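Local coordinates for protein adenylation domain (Streptomyces sp., PDB 5N9X) that belongs to the ANL superfamily of AMP-binding enzymes and holds ATP and threonine close together in its ligand pocket, at residues N183-L187 with T316-A320; F213-E217 with L254-P258; T257-F261 with F283-L288; E277-F283 with R304-M310. All coordinates share one frame; numbering follows the deposited sequence.

Interaction 1 (N183-L187 with T316-A320); sequences NVTAL and TTVHA. With THR (threonine), chain C.
Thr317 lays its methyl CG2 against the start of the helical turn at Val184, 3.9 Å from Val184 CA, while its hydroxyl rests beside Asn183. The contact joins helix 181-191 of the AMP-binding domain to the loop between strands 306-310 and 321-324, part of which lines the threonine pocket. With OG1 beside the backbone N (chi1 -39°) and CG2 anti to it, Thr317 sends one branch to each helix residue. Its OG1 comes within 3.3 Å of Asn183 CB, yet no hydrogen bond passes between the segments: Thr317 OG1 pairs with Gln370 O, and the Asn183 amide is taken up by Arg180 N and Pro369 O. One turn further on, Leu187 spreads its two methyls over the loop. CD2 meets Val318 CG2 at 4.0 Å, the two side chains crossing at about a right angle. CD1 approaches the edge of the His319 ring near its plane, 4.2 Å from His319 CD2. That ring has Val318 CG1 over one face, and Trp216 and Phe213 also pack on it. The loop itself is bent by a classic gamma turn centred on Val318 (phi 69°, psi -64°), closed by His319 N bonding to Thr317 O at 2.8 Å. Val318 O faces the bound threonine, which is also gripped by Asp212 and Lys515, and accepts from its OG1 at 3.2 Å and from its N at 3.1 Å.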
# COMPACT_ATOMS: atom_id res chain seq x y z
N ASN A 183 -13.07 -2.54 10.38
CA ASN A 183 -11.61 -2.61 10.26
C ASN A 183 -11.05 -1.21 9.97
O ASN A 183 -10.19 -0.73 10.72
CB ASN A 183 -11.16 -3.58 9.16
CG ASN A 183 -11.57 -5.04 9.41
OD1 ASN A 183 -11.94 -5.72 8.48
ND2 ASN A 183 -11.44 -5.52 10.64
N VAL A 184 -11.53 -0.55 8.91
CA VAL A 184 -11.03 0.78 8.61
C VAL A 184 -11.27 1.82 9.72
O VAL A 184 -10.37 2.62 10.01
CB VAL A 184 -11.62 1.38 7.31
CG1 VAL A 184 -10.73 2.53 6.87
CG2 VAL A 184 -11.69 0.36 6.21
N THR A 185 -12.47 1.83 10.31
CA THR A 185 -12.72 2.80 11.37
C THR A 185 -11.81 2.50 12.56
O THR A 185 -11.32 3.44 13.20
CB THR A 185 -14.25 2.89 11.76
OG1 THR A 185 -14.77 1.62 12.20
CG2 THR A 185 -15.08 3.41 10.59
N ALA A 186 -11.51 1.24 12.84
CA ALA A 186 -10.51 0.94 13.88
C ALA A 186 -9.12 1.50 13.53
O ALA A 186 -8.39 1.92 14.42
CB ALA A 186 -10.42 -0.57 14.15
N LEU A 187 -8.76 1.52 12.25
CA LEU A 187 -7.48 2.11 11.82
C LEU A 187 -7.35 3.58 12.28
O LEU A 187 -6.40 3.95 12.98
CB LEU A 187 -7.33 2.01 10.29
CG LEU A 187 -6.12 2.79 9.74
CD1 LEU A 187 -4.81 2.24 10.29
CD2 LEU A 187 -6.07 2.85 8.24
N THR A 316 -4.30 -6.53 7.56
CA THR A 316 -4.60 -5.90 8.85
C THR A 316 -4.90 -4.41 8.68
O THR A 316 -4.69 -3.60 9.59
CB THR A 316 -3.44 -6.12 9.87
OG1 THR A 316 -2.26 -5.44 9.45
CG2 THR A 316 -3.14 -7.60 10.04
N THR A 317 -5.38 -4.08 7.48
CA THR A 317 -5.92 -2.78 7.09
C THR A 317 -4.88 -1.64 7.04
O THR A 317 -4.83 -0.79 7.91
CB THR A 317 -7.10 -2.36 8.03
OG1 THR A 317 -7.92 -3.50 8.32
CG2 THR A 317 -7.97 -1.26 7.37
N VAL A 318 -4.11 -1.62 5.95
CA VAL A 318 -3.18 -0.55 5.61
C VAL A 318 -1.93 -0.41 6.50
O VAL A 318 -0.81 -0.58 6.00
CB VAL A 318 -3.88 0.83 5.55
CG1 VAL A 318 -3.04 1.78 4.71
CG2 VAL A 318 -5.30 0.71 4.93
N HIS A 319 -2.10 -0.09 7.78
CA HIS A 319 -0.97 0.09 8.72
C HIS A 319 -1.09 -0.74 9.99
O HIS A 319 -2.19 -0.93 10.51
CB HIS A 319 -0.80 1.57 9.13
CG HIS A 319 -0.85 2.54 7.99
ND1 HIS A 319 0.08 2.54 6.98
CD2 HIS A 319 -1.73 3.53 7.71
CE1 HIS A 319 -0.22 3.50 6.12
NE2 HIS A 319 -1.31 4.12 6.54
N ALA A 320 0.05 -1.18 10.52
CA ALA A 320 0.05 -1.99 11.72
C ALA A 320 1.01 -1.45 12.79
O ALA A 320 0.97 -1.89 13.96
CB ALA A 320 0.42 -3.42 11.39
N THR C . -0.72 -1.69 3.16
CA THR C . 0.34 -1.25 2.24
C THR C . 1.05 -2.49 1.77
O THR C . 1.89 -2.55 0.86
CB THR C . 1.36 -0.30 2.89
OG1 THR C . 1.82 -0.85 4.15
CG2 THR C . 0.74 1.08 3.12
OXT THR C . 0.73 -3.47 2.43

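Interaction 2 (F213-E217 with L254-P258); sequences FSVWE and LNQTP. With THR (threonine), chain C.
Asn255 meets three side chains of the helix, Phe213, Trp216 and Glu217, and contributes most of the buried surface on the strand side. Its CB lies over one face of the Phe213 ring in a CH-pi contact, 4.1 Å from the centroid and 28° off the normal. The opposite face of that ring carries the methyl of the bound threonine, with THR CG2 3.4 Å from Phe213 CG, so the phenyl is a wall between the pocket and the strand. CG of Asn255 stands anti to the carbonyl carbon (chi1 -70°), which sends the amide toward the indole of Trp216, its plane almost perpendicular to the ring. Asn255 OD1 takes a bond from Trp216 NE1 at 2.7 Å, weak because the N-H points well off the oxygen. Glu217 slides past the asparagine in the opposite direction, its OE2 3.4 Å from Asn255 CB; that same oxygen is hydrogen-bonded to His207 ND1. At Gln256 the backbone takes over: its O sits in the plane of the Phe213 ring, at the edge, 3.8 Å from CE2. The Gln256 side chain turns back, NE2 bonding to Asn255 O at 3.2 Å. Thr257 follows with its N at the same ring edge. The axes of the short segments 213-217 and 254-256 run nearly antiparallel (175°) and come within 9.8 Å. Strand 202-205 and helix 181-191 pack beside helix 213-222, and strand 280-284 pairs with 253-256 in the sheet.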
# COMPACT_ATOMS: atom_id res chain seq x y z
N PHE A 213 -3.18 1.70 0.29
CA PHE A 213 -2.56 2.92 0.79
C PHE A 213 -3.43 4.14 0.39
O PHE A 213 -3.40 5.19 1.04
CB PHE A 213 -1.10 2.95 0.28
CG PHE A 213 -0.14 3.75 1.13
CD1 PHE A 213 -0.54 4.21 2.37
CD2 PHE A 213 1.22 3.84 0.80
CE1 PHE A 213 0.33 4.89 3.19
CE2 PHE A 213 2.14 4.50 1.65
CZ PHE A 213 1.69 5.03 2.84
N SER A 214 -4.25 3.96 -0.65
CA SER A 214 -5.22 4.97 -1.09
C SER A 214 -6.40 5.13 -0.14
O SER A 214 -6.99 6.19 -0.06
CB SER A 214 -5.75 4.64 -2.49
OG SER A 214 -6.62 3.51 -2.47
N VAL A 215 -6.75 4.05 0.55
CA VAL A 215 -7.75 4.08 1.64
C VAL A 215 -7.35 5.02 2.77
O VAL A 215 -8.15 5.80 3.27
CB VAL A 215 -7.95 2.69 2.22
CG1 VAL A 215 -9.03 2.69 3.31
CG2 VAL A 215 -8.31 1.73 1.10
N TRP A 216 -6.10 4.92 3.17
CA TRP A 216 -5.55 5.82 4.15
C TRP A 216 -5.59 7.24 3.63
O TRP A 216 -5.96 8.17 4.35
CB TRP A 216 -4.15 5.36 4.48
CG TRP A 216 -3.29 6.27 5.25
CD1 TRP A 216 -2.22 6.94 4.78
CD2 TRP A 216 -3.38 6.58 6.65
NE1 TRP A 216 -1.62 7.66 5.78
CE2 TRP A 216 -2.31 7.45 6.95
CE3 TRP A 216 -4.26 6.20 7.68
CZ2 TRP A 216 -2.10 7.97 8.25
CZ3 TRP A 216 -4.05 6.72 8.96
CH2 TRP A 216 -2.98 7.60 9.23
N GLU A 217 -5.22 7.40 2.37
CA GLU A 217 -5.13 8.71 1.78
C GLU A 217 -6.53 9.33 1.66
O GLU A 217 -6.75 10.44 2.12
CB GLU A 217 -4.44 8.64 0.40
CG GLU A 217 -2.93 8.40 0.47
CD GLU A 217 -2.27 8.21 -0.91
OE1 GLU A 217 -2.95 7.77 -1.87
OE2 GLU A 217 -1.06 8.50 -1.04
N LEU A 254 1.81 13.85 3.16
CA LEU A 254 2.25 13.11 1.99
C LEU A 254 2.55 11.64 2.36
O LEU A 254 3.29 11.37 3.32
CB LEU A 254 3.47 13.80 1.35
CG LEU A 254 4.18 13.00 0.24
CD1 LEU A 254 3.30 12.83 -0.96
CD2 LEU A 254 5.44 13.71 -0.19
N ASN A 255 1.95 10.72 1.61
CA ASN A 255 2.20 9.27 1.71
C ASN A 255 3.02 8.72 0.55
O ASN A 255 2.69 8.93 -0.61
CB ASN A 255 0.88 8.50 1.80
CG ASN A 255 0.16 8.72 3.11
OD1 ASN A 255 0.44 8.05 4.10
ND2 ASN A 255 -0.79 9.66 3.12
N GLN A 256 4.08 8.00 0.86
CA GLN A 256 5.03 7.54 -0.15
C GLN A 256 5.54 6.15 0.19
O GLN A 256 5.71 5.80 1.34
CB GLN A 256 6.22 8.51 -0.25
CG GLN A 256 5.97 9.88 -0.87
CD GLN A 256 5.93 9.83 -2.39
OE1 GLN A 256 6.95 10.05 -3.05
NE2 GLN A 256 4.76 9.55 -2.95
N THR A 257 5.78 5.33 -0.82
CA THR A 257 6.65 4.20 -0.59
C THR A 257 8.07 4.73 -0.52
O THR A 257 8.34 5.82 -0.99
CB THR A 257 6.52 3.15 -1.65
OG1 THR A 257 6.90 3.73 -2.89
CG2 THR A 257 5.08 2.66 -1.72
N PRO A 258 8.98 3.97 0.10
CA PRO A 258 10.36 4.46 0.09
C PRO A 258 10.91 4.65 -1.33
O PRO A 258 11.57 5.66 -1.55
CB PRO A 258 11.11 3.37 0.87
CG PRO A 258 10.06 2.88 1.87
CD PRO A 258 8.78 2.86 1.06
N THR C . -0.72 -1.69 3.16
CA THR C . 0.34 -1.25 2.24
C THR C . 1.05 -2.49 1.77
O THR C . 1.89 -2.55 0.86
CB THR C . 1.36 -0.30 2.89
OG1 THR C . 1.82 -0.85 4.15
CG2 THR C . 0.74 1.08 3.12
OXT THR C . 0.73 -3.47 2.43

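Interaction 3 (T257-F261 with F283-L288); sequences TPTAF and FGGEKL. With ATP (adenosine-5'-triphosphate), chain D; THR (threonine), chain C.
Glu286 reaches across Pro258 to the first turn of a helix. Its CB touches the proline ring, 3.7 Å from Pro258 CD, and CG lies over the same carbon. CG is anti to the carbonyl carbon (chi1 -48°) and the chain is extended beyond it, which delivers CD beside the Thr259 hydroxyl. At the tip, OE1 is gripped by two donors of one residue: Thr259 OG1 at 2.6 Å, on the syn lone pair, and Thr259 N at 3.1 Å, approaching nearly along the C-O axis with an N-H...O angle of 152°. Thr257 is the N-cap of this helix, its OG1 accepting from Ala260 N at 3.2 Å. The helix starts within the beta-alpha-beta unit of strand 253-256, helix 258-271 and strand 280-284, and the contact ties its first turn to the end of strand 280-284 and the loop that follows. Pro258 CG also meets Leu288 CD1 at 3.7 Å. Deeper in, Phe283 points the edge of its ring at the face of Phe261 in a T-shaped pair (planes at 79°, centroids 4.7 Å apart), with Phe283 CE2 3.3 Å from Phe261 CG. Leu288 CD2 lies over one face of the Phe283 ring. The backbone of 285-287 borders the adenine of ATP: Gly285 N lies near N7, Lys287 CA near C2, and Glu286 O 3.0 Å from ATP N1.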
# COMPACT_ATOMS: atom_id res chain seq x y z
N THR A 257 5.78 5.33 -0.82
CA THR A 257 6.65 4.20 -0.59
C THR A 257 8.07 4.73 -0.52
O THR A 257 8.34 5.82 -0.99
CB THR A 257 6.52 3.15 -1.65
OG1 THR A 257 6.90 3.73 -2.89
CG2 THR A 257 5.08 2.66 -1.72
N PRO A 258 8.98 3.97 0.10
CA PRO A 258 10.36 4.46 0.09
C PRO A 258 10.91 4.65 -1.33
O PRO A 258 11.57 5.66 -1.55
CB PRO A 258 11.11 3.37 0.87
CG PRO A 258 10.06 2.88 1.87
CD PRO A 258 8.78 2.86 1.06
N THR A 259 10.62 3.75 -2.26
CA THR A 259 11.05 3.92 -3.66
C THR A 259 10.58 5.24 -4.26
O THR A 259 11.35 5.96 -4.90
CB THR A 259 10.53 2.75 -4.53
OG1 THR A 259 11.03 1.52 -4.01
CG2 THR A 259 10.94 2.91 -6.00
N ALA A 260 9.30 5.55 -4.05
CA ALA A 260 8.70 6.78 -4.54
C ALA A 260 9.35 8.02 -3.91
O ALA A 260 9.61 9.01 -4.60
CB ALA A 260 7.20 6.77 -4.28
N PHE A 261 9.58 7.95 -2.60
CA PHE A 261 10.18 9.04 -1.84
C PHE A 261 11.65 9.30 -2.22
O PHE A 261 12.10 10.43 -2.25
CB PHE A 261 10.06 8.75 -0.33
CG PHE A 261 10.80 9.72 0.54
CD1 PHE A 261 10.21 10.94 0.90
CD2 PHE A 261 12.07 9.43 1.02
CE1 PHE A 261 10.88 11.86 1.70
CE2 PHE A 261 12.76 10.33 1.81
CZ PHE A 261 12.15 11.56 2.16
N PHE A 283 5.64 6.81 5.40
CA PHE A 283 6.16 5.78 4.53
C PHE A 283 5.41 4.50 4.78
O PHE A 283 5.10 4.18 5.93
CB PHE A 283 7.66 5.54 4.78
CG PHE A 283 8.50 6.78 4.64
CD1 PHE A 283 8.60 7.69 5.69
CD2 PHE A 283 9.19 7.03 3.47
CE1 PHE A 283 9.38 8.83 5.58
CE2 PHE A 283 9.99 8.18 3.35
CZ PHE A 283 10.08 9.07 4.40
N GLY A 284 5.17 3.74 3.72
CA GLY A 284 4.64 2.40 3.89
C GLY A 284 4.97 1.46 2.77
O GLY A 284 5.22 1.87 1.64
N GLY A 285 4.95 0.17 3.07
CA GLY A 285 4.89 -0.83 2.03
C GLY A 285 6.21 -1.49 1.69
O GLY A 285 6.22 -2.52 1.03
N GLU A 286 7.32 -0.89 2.11
CA GLU A 286 8.65 -1.43 1.83
C GLU A 286 9.52 -1.20 3.02
O GLU A 286 9.19 -0.39 3.88
CB GLU A 286 9.29 -0.77 0.61
CG GLU A 286 8.40 -0.68 -0.59
CD GLU A 286 9.14 -0.30 -1.85
OE1 GLU A 286 9.84 0.74 -1.87
OE2 GLU A 286 9.00 -1.06 -2.84
N LYS A 287 10.66 -1.89 3.05
CA LYS A 287 11.67 -1.71 4.08
C LYS A 287 12.34 -0.36 3.91
O LYS A 287 12.94 -0.10 2.87
CB LYS A 287 12.70 -2.84 4.02
CG LYS A 287 13.75 -2.83 5.12
CD LYS A 287 14.96 -3.66 4.70
CE LYS A 287 16.05 -3.68 5.78
NZ LYS A 287 16.20 -5.05 6.38
N LEU A 288 12.23 0.52 4.90
CA LEU A 288 12.81 1.86 4.78
C LEU A 288 14.23 1.88 5.39
O LEU A 288 14.39 1.68 6.60
CB LEU A 288 11.89 2.89 5.44
CG LEU A 288 12.25 4.39 5.42
CD1 LEU A 288 12.14 5.01 4.02
CD2 LEU A 288 11.41 5.19 6.43
PG ATP D . 0.69 -10.23 -0.05
O1G ATP D . 1.54 -10.95 0.99
O2G ATP D . 0.25 -11.10 -1.19
O3G ATP D . -0.51 -9.48 0.51
PB ATP D . 2.17 -7.72 -0.24
O1B ATP D . 3.18 -8.13 0.83
O2B ATP D . 2.54 -6.69 -1.27
O3B ATP D . 1.67 -9.15 -0.83
PA ATP D . 0.55 -5.84 1.01
O1A ATP D . -0.38 -6.02 2.19
O2A ATP D . 0.22 -4.78 -0.02
O3A ATP D . 0.74 -7.27 0.33
O5' ATP D . 2.11 -5.65 1.47
C5' ATP D . 2.60 -5.74 2.81
C4' ATP D . 4.05 -6.22 2.82
O4' ATP D . 4.95 -5.15 2.60
C3' ATP D . 4.48 -6.92 4.10
O3' ATP D . 4.53 -8.31 3.80
C2' ATP D . 5.86 -6.41 4.41
O2' ATP D . 6.80 -7.40 4.02
C1' ATP D . 6.05 -5.20 3.52
N9 ATP D . 6.08 -3.93 4.30
C8 ATP D . 5.04 -3.08 4.46
N7 ATP D . 5.35 -2.00 5.22
C5 ATP D . 6.65 -2.14 5.55
C6 ATP D . 7.61 -1.34 6.34
N6 ATP D . 7.22 -0.18 6.92
N1 ATP D . 8.87 -1.81 6.48
C2 ATP D . 9.22 -2.98 5.92
N3 ATP D . 8.41 -3.77 5.18
C4 ATP D . 7.13 -3.41 4.96
N THR C . -0.72 -1.69 3.16
CA THR C . 0.34 -1.25 2.24
C THR C . 1.05 -2.49 1.77
O THR C . 1.89 -2.55 0.86
CB THR C . 1.36 -0.30 2.89
OG1 THR C . 1.82 -0.85 4.15
CG2 THR C . 0.74 1.08 3.12
OXT THR C . 0.73 -3.47 2.43

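Interaction 4 (E277-F283 with R304-M310); sequences ELRYVVF and RPHLINM. With ATP (adenosine-5'-triphosphate), chain D.
Phe283, with the largest area buried here, turns its ring edge toward strand 306-310: CD1 approaches Ile308 O at 3.3 Å and CE1 meets Leu307 CB at 3.9 Å. CG stands anti to the carbonyl carbon (chi1 -56°), which lays the ring alongside that strand. Ile308, on the other face of the sheet, pushes CD1 into the plane of the Tyr280 ring, 3.7 Å from Tyr280 CD1. Its backbone bonds twice to strand 280-284, Ile308 N to Val281 O and Phe283 N to Ile308 O, the latter at 2.8 Å. With the bonds at Arg279, His306 and Met310 these make five links in a parallel pairing whose strands diverge by only 20°. Pro305, after a cis peptide bond, closes the far end: CB presses on Arg279 O at 3.2 Å and CG meets Val281 CG2 at 3.6 Å and Leu278 CB. At the opposite end the strand reaches ATP, whose N6 donates to Met310 O at 2.9 Å and weakly to Asn309 OD1 at 3.0 Å. Within the sheet, strand 280-284 lies between 253-256 and 306-310, while 321-324 continues it antiparallel beyond 306-310. Phe283 and Val281 face helix 258-271, helix 290-300 makes the beta-alpha-beta crossover between the two strands, and Tyr280 and Val282 face Phe195.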
# COMPACT_ATOMS: atom_id res chain seq x y z
N GLU A 277 4.73 23.83 3.89
CA GLU A 277 3.43 23.36 4.35
C GLU A 277 3.39 21.88 4.75
O GLU A 277 2.45 21.45 5.45
CB GLU A 277 2.37 23.64 3.28
CG GLU A 277 2.31 25.11 2.86
CD GLU A 277 0.98 25.48 2.24
OE1 GLU A 277 -0.03 25.51 2.98
OE2 GLU A 277 0.95 25.78 1.03
N LEU A 278 4.37 21.09 4.31
CA LEU A 278 4.41 19.66 4.67
C LEU A 278 4.49 19.43 6.18
O LEU A 278 5.44 19.89 6.84
CB LEU A 278 5.58 18.94 3.99
CG LEU A 278 5.21 17.85 2.98
CD1 LEU A 278 6.42 17.09 2.48
CD2 LEU A 278 4.20 16.91 3.59
N ARG A 279 3.51 18.72 6.73
CA ARG A 279 3.51 18.40 8.16
C ARG A 279 3.93 16.97 8.39
O ARG A 279 4.64 16.68 9.33
CB ARG A 279 2.12 18.65 8.80
CG ARG A 279 1.58 20.05 8.63
CD ARG A 279 0.12 20.11 9.07
NE ARG A 279 -0.02 19.93 10.51
CZ ARG A 279 -0.68 18.93 11.09
NH1 ARG A 279 -1.27 17.98 10.35
NH2 ARG A 279 -0.74 18.86 12.42
N TYR A 280 3.48 16.07 7.52
CA TYR A 280 3.83 14.65 7.66
C TYR A 280 4.22 14.01 6.34
O TYR A 280 3.56 14.19 5.33
CB TYR A 280 2.66 13.84 8.22
CG TYR A 280 2.25 14.11 9.64
CD1 TYR A 280 2.95 13.54 10.71
CD2 TYR A 280 1.14 14.89 9.92
CE1 TYR A 280 2.56 13.77 12.03
CE2 TYR A 280 0.73 15.13 11.22
CZ TYR A 280 1.44 14.57 12.28
OH TYR A 280 1.03 14.81 13.58
N VAL A 281 5.28 13.23 6.37
CA VAL A 281 5.50 12.28 5.29
C VAL A 281 5.43 10.89 5.92
O VAL A 281 6.15 10.60 6.84
CB VAL A 281 6.83 12.50 4.58
CG1 VAL A 281 6.81 11.79 3.23
CG2 VAL A 281 7.07 13.98 4.38
N VAL A 282 4.54 10.06 5.42
CA VAL A 282 4.31 8.74 5.97
C VAL A 282 4.81 7.76 4.96
O VAL A 282 4.48 7.86 3.79
CB VAL A 282 2.80 8.48 6.27
CG1 VAL A 282 2.54 7.01 6.53
CG2 VAL A 282 2.33 9.31 7.44
N PHE A 283 5.64 6.81 5.40
CA PHE A 283 6.16 5.78 4.53
C PHE A 283 5.41 4.50 4.78
O PHE A 283 5.10 4.18 5.93
CB PHE A 283 7.66 5.54 4.78
CG PHE A 283 8.50 6.78 4.64
CD1 PHE A 283 8.60 7.69 5.69
CD2 PHE A 283 9.19 7.03 3.47
CE1 PHE A 283 9.38 8.83 5.58
CE2 PHE A 283 9.99 8.18 3.35
CZ PHE A 283 10.08 9.07 4.40
N ARG A 304 10.14 19.02 10.90
CA ARG A 304 9.07 19.45 10.03
C ARG A 304 9.46 19.23 8.58
O ARG A 304 10.48 19.78 8.13
CB ARG A 304 8.71 20.92 10.25
CG ARG A 304 7.67 21.40 9.25
CD ARG A 304 7.21 22.82 9.50
NE ARG A 304 6.09 23.21 8.64
CZ ARG A 304 4.80 23.16 8.98
NH1 ARG A 304 3.88 23.53 8.10
NH2 ARG A 304 4.43 22.75 10.19
N PRO A 305 8.70 18.39 7.87
CA PRO A 305 7.62 17.57 8.41
C PRO A 305 8.16 16.46 9.32
O PRO A 305 9.37 16.22 9.33
CB PRO A 305 6.97 16.96 7.16
CG PRO A 305 8.09 16.89 6.17
CD PRO A 305 8.87 18.17 6.42
N HIS A 306 7.28 15.82 10.09
CA HIS A 306 7.67 14.57 10.74
C HIS A 306 7.83 13.46 9.69
O HIS A 306 7.10 13.42 8.71
CB HIS A 306 6.64 14.14 11.81
CG HIS A 306 6.36 15.19 12.85
ND1 HIS A 306 7.28 15.56 13.80
CD2 HIS A 306 5.24 15.91 13.10
CE1 HIS A 306 6.75 16.48 14.59
NE2 HIS A 306 5.52 16.72 14.18
N LEU A 307 8.81 12.59 9.89
CA LEU A 307 8.89 11.40 9.07
C LEU A 307 8.44 10.21 9.91
O LEU A 307 8.95 9.99 11.01
CB LEU A 307 10.29 11.19 8.49
CG LEU A 307 10.72 12.13 7.35
CD1 LEU A 307 9.57 12.93 6.74
CD2 LEU A 307 11.76 13.08 7.80
N ILE A 308 7.44 9.49 9.40
CA ILE A 308 6.83 8.36 10.07
C ILE A 308 6.89 7.11 9.18
O ILE A 308 6.35 7.08 8.07
CB ILE A 308 5.35 8.63 10.46
CG1 ILE A 308 5.29 9.51 11.71
CG2 ILE A 308 4.61 7.34 10.73
CD1 ILE A 308 5.41 10.94 11.45
N ASN A 309 7.56 6.09 9.69
CA ASN A 309 7.59 4.84 8.97
C ASN A 309 6.44 4.04 9.50
O ASN A 309 6.24 3.99 10.70
CB ASN A 309 8.92 4.09 9.14
CG ASN A 309 8.95 2.82 8.33
OD1 ASN A 309 8.11 2.64 7.45
ND2 ASN A 309 9.91 1.93 8.60
N MET A 310 5.64 3.45 8.62
CA MET A 310 4.56 2.57 9.09
C MET A 310 4.66 1.20 8.45
O MET A 310 4.58 1.09 7.22
CB MET A 310 3.18 3.19 8.83
CG MET A 310 2.93 4.49 9.58
SD MET A 310 1.26 5.20 9.48
CE MET A 310 0.48 4.39 10.90
PG ATP D . 0.69 -10.23 -0.05
O1G ATP D . 1.54 -10.95 0.99
O2G ATP D . 0.25 -11.10 -1.19
O3G ATP D . -0.51 -9.48 0.51
PB ATP D . 2.17 -7.72 -0.24
O1B ATP D . 3.18 -8.13 0.83
O2B ATP D . 2.54 -6.69 -1.27
O3B ATP D . 1.67 -9.15 -0.83
PA ATP D . 0.55 -5.84 1.01
O1A ATP D . -0.38 -6.02 2.19
O2A ATP D . 0.22 -4.78 -0.02
O3A ATP D . 0.74 -7.27 0.33
O5' ATP D . 2.11 -5.65 1.47
C5' ATP D . 2.60 -5.74 2.81
C4' ATP D . 4.05 -6.22 2.82
O4' ATP D . 4.95 -5.15 2.60
C3' ATP D . 4.48 -6.92 4.10
O3' ATP D . 4.53 -8.31 3.80
C2' ATP D . 5.86 -6.41 4.41
O2' ATP D . 6.80 -7.40 4.02
C1' ATP D . 6.05 -5.20 3.52
N9 ATP D . 6.08 -3.93 4.30
C8 ATP D . 5.04 -3.08 4.46
N7 ATP D . 5.35 -2.00 5.22
C5 ATP D . 6.65 -2.14 5.55
C6 ATP D . 7.61 -1.34 6.34
N6 ATP D . 7.22 -0.18 6.92
N1 ATP D . 8.87 -1.81 6.48
C2 ATP D . 9.22 -2.98 5.92
N3 ATP D . 8.41 -3.77 5.18
C4 ATP D . 7.13 -3.41 4.96
O HOH W 1 0.81 23.35 6.99
O HOH W 2 2.04 22.57 11.22

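From the N terminus, residues 183-187 open the longest loop, which interaction 1 closes only at 316-320; the other three contacts all lie within it. Interaction 2 starts at 213-217 and closes at 254-258, where interaction 3 begins, the two sharing Thr257 and Pro258. Interaction 4 then opens at 277-283, before 283-288 closes interaction 3, so these two cross, sharing Phe283; 304-310 closes interaction 4. Interactions 2 and 4 come in series but meet in the sheet, strand 253-256 being paired with 280-284. His319 touches both Trp216 and Met310, linking interaction 1 to interactions 2 and 4. Interactions 1, 2 and 3 border threonine; 3 and 4 border ATP.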